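Putative trimethylamine methyltransferase (Rhizobium meliloti, PDB 4YYC) probably acts as a methyltransferase, as expected of a member of the trimethylamine methyltransferase family. Local coordinates at residues A223-K226 and I227-D231; K261-R265 and H266-C270; M196-S199 and H200-S204. One frame throughout, in Å; residues are numbered along the deposited sequence. Where two conformers were deposited one is given.

Interaction 1 (A223-K226 and I227-D231); sequences AMAK and ILFGD
Lys-226 and Asp-231 meet at the end of helix 215-229, where a run of backbone bonds between one helical turn and the next gives way to a charged pair at the surface. The tight part is the end of the helix itself. Ile-227 N bonds to Ala-223 O and Leu-228 N to Met-224 O, while Phe-229 N donates to Ala-225 O at 2.8 Å. Ala-225 O also sits at the edge of the Phe-229 ring, in its plane, 3.3 Å from Phe-229 CD2. With Phe-229 CG beside its backbone N (chi1 -73°), the ring is brought back alongside the preceding turn, and CD2 comes within 4.5 Å of Ala-225 CB. Met-224, a selenomethionine, and Leu-228 lead instead to helix 192-202.

Gly-230 closes the helix: its N donates to Lys-226 O from above the carbonyl plane at 2.8 Å. A side chain at its positive phi of 103° would press on the carbonyl oxygen of Phe-229. The residue is also the N-cap of helix 231-236.

The loose side begins here. Lys-226 runs out fully extended across Asp-231, and its NZ forms a salt bridge to OD1 at 3.1 Å, reaching it from above the carboxylate plane. Asp-231 is exposed and was modelled in two conformers, so this link is probably intermittent, whereas NZ has a second bridge to Glu-235. With two carboxylates beside it, the ammonium group is likely to stay charged, and its bridges span the junction between the two helices.

Interaction 2 (K261-R265 and H266-C270); sequences KVYAR and HNQAC
A helix-to-strand turn, where helix 254-265 passes into strand 269-277, is organised round Tyr-263 O, which accepts hydrogen bonds from both His-266 N and Gln-268 N. The two donors reach this oxygen from opposite faces of the carbonyl plane. His-266 N lies 3.0 Å from Tyr-263 O and bonds weakly to Val-262 O as well. Asn-267 then takes left-handed backbone angles (phi 68°), which turns the chain back and sets Gln-268 N 2.9 Å from Tyr-263 O, a 6→1 backbone bond across the turn.

His-266 CG lies beside its own backbone N (chi1 -64°), swinging the imidazole back along the helix. The CD2 edge of His-266 points at Val-262 O, 3.0 Å away, and Val-262 CG1 touches the same carbon at 4.1 Å. ND1 bonds to Glu-235. Glu-235 would probably lose this partner to an alanine here, with a gap likely beside Val-262.

A bend at chi2 of Gln-268 (-55°) carries its NE2 back to His-266 O, 2.9 Å away, in a nearly straight bond; its CB rests obliquely against Tyr-263 CD1 at 3.8 Å. NE2 also bonds to Asn-237 O, and OE1 to Val-239 N and Thr-240 OG1. The turn is thus packed between helix 215-229, which Val-262, Tyr-263 and His-266 touch, and helix 286-307 beside Ala-264, while Ala-269 and Cys-270 enter the sheet between strands 240-245 and 313-322.

Interaction 3 (M196-S199 and H200-S204); sequences MVYS and HIRYS
Tyr-198 O accepts two backbone bonds near the end of helix 192-202, taking Arg-202 N at 2.8 Å in an i to i+4 bond and Ile-201 N from well above the carbonyl plane. One residue on, Tyr-203 N reaches Ser-199 O at 3.0 Å.

Side by side on the helix, Tyr-198 and Arg-202 point the same way, because each holds CG anti to its backbone N (chi1 180° in both). Arg-202 CB therefore lies over a face of the phenol in a CH-pi contact, 4.0 Å from the centroid of the Tyr-198 ring and 30° off its normal. Further out, Arg-202 CD touches Tyr-198 OH at 3.5 Å, and that hydroxyl is hydrogen-bonded to Asp-506. The arginine chain also covers a second ring, with CG 3.8 Å above the centre of Tyr-203. Bends at chi2 and chi3 then turn the guanidinium almost perpendicular to the Tyr-198 ring, in a residue modelled in two conformers.

Side chains four residues apart lie on one face of an alpha helix, and different faces of this largely buried helix end meet different neighbours. Val-197 CG1 and Ile-201 CD1 lie alongside each other at 4.0 Å; both residues pack on helix 215-229, and Ile-201 also touches Leu-509 of helix 503-518.

Round the helix, toward helix 158-170, His-200 CD2 approaches Met-196 O obliquely at 3.3 Å. His-200 ND1 is hydrogen-bonded to Ser-177 OG and NE2 to Gly-179 O, which together fix the rotation of this buried imidazole, whose ring meets that of Phe-161.

How the interactions relate
Along the chain the order is interaction 3, interaction 1, interaction 2, at the C-terminal ends of helices 192-202, 215-229 and 254-265. Interaction 1 lies in the middle: its centre is about 13 Å from that of interaction 3 and about 14 Å from that of interaction 2, and it touches both. Met-224 and Leu-228 pack on Val-197, Tyr-198 and Ile-201, while Lys-226 and His-266 share Glu-235 from helix 231-236. Interactions 2 and 3 do not touch, their nearest atoms being about 7 Å apart. The parallel strands that follow these helices, 208-209, 240-245 and 269-277, are neighbours in one sheet, consistent with the alpha/beta barrel expected for this family.

Interaction 1 (A223-K226 and I227-D231)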
loop_
_atom_site.group_PDB
_atom_site.type_symbol
_atom_site.label_atom_id
_atom_site.label_comp_id
_atom_site.label_asym_id
_atom_site.label_seq_id
_atom_site.Cartn_x
_atom_site.Cartn_y
_atom_site.Cartn_z
ATOM N N ALA A 223 -27.195 -4.373 29.226
ATOM C CA ALA A 223 -27.956 -3.596 30.193
ATOM C C ALA A 223 -27.611 -2.099 30.119
ATOM O O ALA A 223 -28.512 -1.246 30.180
ATOM C CB ALA A 223 -27.743 -4.157 31.615
HETATM N N MSE A 224 -26.326 -1.790 29.975
HETATM C CA MSE A 224 -25.892 -0.424 29.816
HETATM C C MSE A 224 -26.434 0.152 28.541
HETATM O O MSE A 224 -26.850 1.284 28.525
HETATM C CB MSE A 224 -24.380 -0.379 29.860
HETATM C CG MSE A 224 -23.964 -0.574 31.311
HETATM SE SE MSE A 224 -22.015 -0.621 31.537
HETATM C CE MSE A 224 -21.813 1.291 31.361
ATOM N N ALA A 225 -26.374 -0.604 27.445
ATOM C CA ALA A 225 -26.890 -0.148 26.170
ATOM C C ALA A 225 -28.368 0.175 26.269
ATOM O O ALA A 225 -28.840 1.174 25.657
ATOM C CB ALA A 225 -26.670 -1.199 25.093
ATOM N N LYS A 226 -29.121 -0.640 27.017
ATOM C CA LYS A 226 -30.564 -0.382 27.183
ATOM C C LYS A 226 -30.838 0.868 27.979
ATOM O O LYS A 226 -31.790 1.580 27.668
ATOM C CB LYS A 226 -31.283 -1.574 27.786
ATOM C CG LYS A 226 -31.342 -2.755 26.860
ATOM C CD LYS A 226 -32.157 -3.935 27.390
ATOM C CE LYS A 226 -32.260 -4.985 26.306
ATOM N NZ LYS A 226 -33.227 -6.025 26.639
ATOM N N ILE A 227 -30.028 1.156 28.999
ATOM C CA ILE A 227 -30.108 2.437 29.707
ATOM C C ILE A 227 -29.894 3.620 28.737
ATOM O O ILE A 227 -30.594 4.629 28.807
ATOM C CB ILE A 227 -29.094 2.495 30.876
ATOM C CG1 ILE A 227 -29.547 1.548 31.989
ATOM C CG2 ILE A 227 -28.965 3.914 31.428
ATOM C CD1 ILE A 227 -28.497 1.068 32.964
ATOM N N LEU A 228 -28.938 3.469 27.846
ATOM C CA LEU A 228 -28.545 4.530 26.911
ATOM C C LEU A 228 -29.554 4.762 25.777
ATOM O O LEU A 228 -29.918 5.896 25.492
ATOM C CB LEU A 228 -27.176 4.192 26.348
ATOM C CG LEU A 228 -26.633 5.135 25.310
ATOM C CD1 LEU A 228 -26.554 6.570 25.815
ATOM C CD2 LEU A 228 -25.266 4.653 24.898
ATOM N N PHE A 229 -29.982 3.679 25.134
ATOM C CA PHE A 229 -30.790 3.726 23.897
ATOM C C PHE A 229 -32.271 3.365 24.107
ATOM O O PHE A 229 -33.111 3.649 23.228
ATOM C CB PHE A 229 -30.256 2.683 22.927
ATOM C CG PHE A 229 -28.946 3.023 22.302
ATOM C CD1 PHE A 229 -28.893 3.805 21.166
ATOM C CD2 PHE A 229 -27.752 2.505 22.806
ATOM C CE1 PHE A 229 -27.695 4.088 20.533
ATOM C CE2 PHE A 229 -26.531 2.811 22.196
ATOM C CZ PHE A 229 -26.503 3.601 21.068
ATOM N N GLY A 230 -32.603 2.712 25.217
ATOM C CA GLY A 230 -33.941 2.137 25.410
ATOM C C GLY A 230 -33.988 0.631 25.223
ATOM O O GLY A 230 -33.256 0.072 24.380
ATOM N N ASP A 231 -34.829 -0.031 26.013
ATOM C CA ASP A 231 -34.899 -1.489 26.006
ATOM C C ASP A 231 -35.334 -2.022 24.638
ATOM O O ASP A 231 -34.646 -2.867 24.062
ATOM C CB ASP A 231 -35.831 -2.015 27.124
ATOM C CG ASP A 231 -35.729 -3.541 27.317
ATOM O OD1 ASP A 231 -35.814 -4.288 26.332
ATOM O OD2 ASP A 231 -35.539 -4.017 28.463
#

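Interaction 2 (K261-R265 and H266-C270)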
loop_
_atom_site.group_PDB
_atom_site.type_symbol
_atom_site.label_atom_id
_atom_site.label_comp_id
_atom_site.label_asym_id
_atom_site.label_seq_id
_atom_site.Cartn_x
_atom_site.Cartn_y
_atom_site.Cartn_z
ATOM N N LYS A 261 -23.629 -16.062 22.474
ATOM C CA LYS A 261 -25.026 -16.373 22.814
ATOM C C LYS A 261 -25.766 -15.133 23.387
ATOM O O LYS A 261 -26.933 -14.858 23.010
ATOM C CB LYS A 261 -25.122 -17.570 23.771
ATOM C CG LYS A 261 -24.672 -18.855 23.118
ATOM C CD LYS A 261 -24.843 -20.121 23.937
ATOM C CE LYS A 261 -24.056 -20.150 25.202
ATOM N NZ LYS A 261 -24.287 -21.462 25.892
ATOM N N VAL A 262 -25.095 -14.369 24.246
ATOM C CA VAL A 262 -25.738 -13.179 24.786
ATOM C C VAL A 262 -26.048 -12.172 23.694
ATOM O O VAL A 262 -27.163 -11.710 23.553
ATOM C CB VAL A 262 -24.863 -12.506 25.870
ATOM C CG1 VAL A 262 -25.424 -11.148 26.301
ATOM C CG2 VAL A 262 -24.627 -13.445 27.050
ATOM N N TYR A 263 -25.027 -11.796 22.927
ATOM C CA TYR A 263 -25.228 -10.790 21.919
ATOM C C TYR A 263 -26.208 -11.187 20.829
ATOM O O TYR A 263 -27.095 -10.379 20.479
ATOM C CB TYR A 263 -23.882 -10.366 21.341
ATOM C CG TYR A 263 -23.074 -9.556 22.358
ATOM C CD1 TYR A 263 -23.617 -8.415 22.919
ATOM C CD2 TYR A 263 -21.795 -9.930 22.758
ATOM C CE1 TYR A 263 -22.905 -7.639 23.816
ATOM C CE2 TYR A 263 -21.099 -9.155 23.679
ATOM C CZ TYR A 263 -21.662 -8.022 24.181
ATOM O OH TYR A 263 -20.943 -7.273 25.079
ATOM N N ALA A 264 -26.129 -12.436 20.352
ATOM C CA ALA A 264 -27.094 -12.888 19.345
ATOM C C ALA A 264 -28.524 -12.890 19.875
ATOM O O ALA A 264 -29.432 -12.611 19.119
ATOM C CB ALA A 264 -26.698 -14.239 18.778
ATOM N N ARG A 265 -28.751 -13.154 21.157
ATOM C CA ARG A 265 -30.100 -13.083 21.679
ATOM C C ARG A 265 -30.659 -11.684 21.793
ATOM O O ARG A 265 -31.881 -11.523 21.848
ATOM C CB ARG A 265 -30.165 -13.754 23.039
ATOM C CG ARG A 265 -30.164 -15.259 22.962
ATOM C CD ARG A 265 -30.732 -15.848 24.235
ATOM N NE ARG A 265 -30.827 -17.295 24.129
ATOM C CZ ARG A 265 -29.915 -18.164 24.569
ATOM N NH1 ARG A 265 -28.798 -17.776 25.158
ATOM N NH2 ARG A 265 -30.160 -19.471 24.412
ATOM N N HIS A 266 -29.783 -10.672 21.818
ATOM C CA HIS A 266 -30.203 -9.282 21.903
ATOM C C HIS A 266 -29.960 -8.463 20.626
ATOM O O HIS A 266 -29.925 -7.258 20.697
ATOM C CB HIS A 266 -29.477 -8.648 23.093
ATOM C CG HIS A 266 -29.855 -9.269 24.391
ATOM N ND1 HIS A 266 -31.079 -9.067 24.967
ATOM C CD2 HIS A 266 -29.185 -10.126 25.193
ATOM C CE1 HIS A 266 -31.169 -9.789 26.073
ATOM N NE2 HIS A 266 -30.015 -10.411 26.258
ATOM N N ASN A 267 -29.862 -9.140 19.473
ATOM C CA ASN A 267 -29.818 -8.436 18.176
ATOM C C ASN A 267 -28.531 -7.651 18.027
ATOM O O ASN A 267 -28.513 -6.667 17.269
ATOM C CB ASN A 267 -31.023 -7.460 18.017
ATOM C CG ASN A 267 -31.430 -7.190 16.568
ATOM O OD1 ASN A 267 -30.676 -6.625 15.747
ATOM N ND2 ASN A 267 -32.641 -7.542 16.272
ATOM N N GLN A 268 -27.474 -8.032 18.769
ATOM C CA GLN A 268 -26.199 -7.342 18.664
ATOM C C GLN A 268 -25.246 -8.165 17.798
ATOM O O GLN A 268 -25.451 -9.361 17.612
ATOM C CB GLN A 268 -25.612 -7.088 20.029
ATOM C CG GLN A 268 -26.556 -6.337 20.945
ATOM C CD GLN A 268 -27.025 -5.062 20.324
ATOM O OE1 GLN A 268 -26.192 -4.191 19.999
ATOM N NE2 GLN A 268 -28.349 -4.925 20.106
ATOM N N ALA A 269 -24.257 -7.517 17.210
ATOM C CA ALA A 269 -23.489 -8.165 16.164
ATOM C C ALA A 269 -22.271 -8.896 16.714
ATOM O O ALA A 269 -21.556 -8.386 17.584
ATOM C CB ALA A 269 -23.050 -7.155 15.103
ATOM N N CYS A 270 -22.005 -10.047 16.126
ATOM C CA CYS A 270 -20.847 -10.857 16.435
ATOM C C CYS A 270 -19.861 -10.796 15.260
ATOM O O CYS A 270 -20.278 -11.050 14.102
ATOM C CB CYS A 270 -21.259 -12.306 16.638
ATOM S SG CYS A 270 -22.137 -12.556 18.198
#

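Interaction 3 (M196-S199 and H200-S204)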
loop_
_atom_site.group_PDB
_atom_site.type_symbol
_atom_site.label_atom_id
_atom_site.label_comp_id
_atom_site.label_asym_id
_atom_site.label_seq_id
_atom_site.Cartn_x
_atom_site.Cartn_y
_atom_site.Cartn_z
HETATM N N MSE A 196 -14.947 0.561 30.965
HETATM C CA MSE A 196 -14.550 0.566 29.541
HETATM C C MSE A 196 -15.792 0.950 28.751
HETATM O O MSE A 196 -15.738 1.874 27.943
HETATM C CB MSE A 196 -13.974 -0.779 29.187
HETATM C CG MSE A 196 -12.598 -0.973 29.818
HETATM SE SE MSE A 196 -12.142 -2.905 29.959
HETATM C CE MSE A 196 -11.598 -3.056 28.148
ATOM N N VAL A 197 -16.917 0.247 28.940
ATOM C CA VAL A 197 -18.127 0.622 28.191
ATOM C C VAL A 197 -18.546 2.073 28.513
ATOM O O VAL A 197 -18.872 2.874 27.626
ATOM C CB VAL A 197 -19.288 -0.365 28.434
ATOM C CG1 VAL A 197 -20.594 0.156 27.840
ATOM C CG2 VAL A 197 -18.915 -1.753 27.896
ATOM N N TYR A 198 -18.537 2.423 29.786
ATOM C CA TYR A 198 -18.903 3.775 30.190
ATOM C C TYR A 198 -18.060 4.815 29.465
ATOM O O TYR A 198 -18.573 5.863 29.042
ATOM C CB TYR A 198 -18.752 3.968 31.688
ATOM C CG TYR A 198 -19.120 5.382 32.138
ATOM C CD1 TYR A 198 -20.459 5.765 32.273
ATOM C CD2 TYR A 198 -18.158 6.324 32.384
ATOM C CE1 TYR A 198 -20.808 7.051 32.708
ATOM C CE2 TYR A 198 -18.477 7.614 32.784
ATOM C CZ TYR A 198 -19.807 7.985 32.938
ATOM O OH TYR A 198 -20.076 9.282 33.334
ATOM N N SER A 199 -16.768 4.530 29.322
ATOM C CA SER A 199 -15.849 5.485 28.657
ATOM C C SER A 199 -16.264 5.769 27.215
ATOM O O SER A 199 -16.220 6.904 26.760
ATOM C CB SER A 199 -14.401 4.969 28.716
ATOM O OG SER A 199 -13.994 4.917 30.053
ATOM N N HIS A 200 -16.691 4.737 26.484
ATOM C CA HIS A 200 -17.194 4.907 25.119
ATOM C C HIS A 200 -18.459 5.758 25.059
ATOM O O HIS A 200 -18.737 6.368 24.042
ATOM C CB HIS A 200 -17.436 3.555 24.449
ATOM C CG HIS A 200 -16.169 2.803 24.133
ATOM N ND1 HIS A 200 -15.280 3.233 23.173
ATOM C CD2 HIS A 200 -15.641 1.666 24.643
ATOM C CE1 HIS A 200 -14.267 2.394 23.105
ATOM N NE2 HIS A 200 -14.464 1.429 23.982
ATOM N N ILE A 201 -19.220 5.794 26.144
ATOM C CA ILE A 201 -20.453 6.587 26.181
ATOM C C ILE A 201 -20.178 8.005 26.610
ATOM O O ILE A 201 -20.747 8.937 26.017
ATOM C CB ILE A 201 -21.515 5.910 27.080
ATOM C CG1 ILE A 201 -21.812 4.508 26.574
ATOM C CG2 ILE A 201 -22.765 6.777 27.148
ATOM C CD1 ILE A 201 -22.562 3.609 27.530
ATOM N N ARG A 202 -19.348 8.156 27.641
ATOM C CA ARG A 202 -19.092 9.477 28.254
ATOM C C ARG A 202 -18.190 10.342 27.361
ATOM O O ARG A 202 -18.405 11.552 27.251
ATOM C CB ARG A 202 -18.479 9.281 29.653
ATOM C CG ARG A 202 -18.130 10.536 30.464
ATOM C CD ARG A 202 -19.314 11.468 30.726
ATOM N NE ARG A 202 -19.583 12.191 29.509
ATOM C CZ ARG A 202 -20.341 13.254 29.352
ATOM N NH1 ARG A 202 -20.918 13.880 30.379
ATOM N NH2 ARG A 202 -20.438 13.700 28.100
ATOM N N TYR A 203 -17.187 9.732 26.724
ATOM C CA TYR A 203 -16.152 10.483 26.024
ATOM C C TYR A 203 -16.284 10.443 24.524
ATOM O O TYR A 203 -15.505 11.097 23.808
ATOM C CB TYR A 203 -14.776 10.026 26.465
ATOM C CG TYR A 203 -14.547 10.253 27.945
ATOM C CD1 TYR A 203 -14.324 11.525 28.433
ATOM C CD2 TYR A 203 -14.610 9.206 28.854
ATOM C CE1 TYR A 203 -14.128 11.736 29.794
ATOM C CE2 TYR A 203 -14.434 9.393 30.220
ATOM C CZ TYR A 203 -14.177 10.658 30.681
ATOM O OH TYR A 203 -14.015 10.853 32.042
ATOM N N SER A 204 -17.296 9.735 24.024
ATOM C CA SER A 204 -17.516 9.672 22.568
ATOM C C SER A 204 -19.011 9.554 22.311
ATOM O O SER A 204 -19.772 9.205 23.237
ATOM C CB SER A 204 -16.837 8.444 22.002
ATOM O OG SER A 204 -16.847 8.501 20.582
#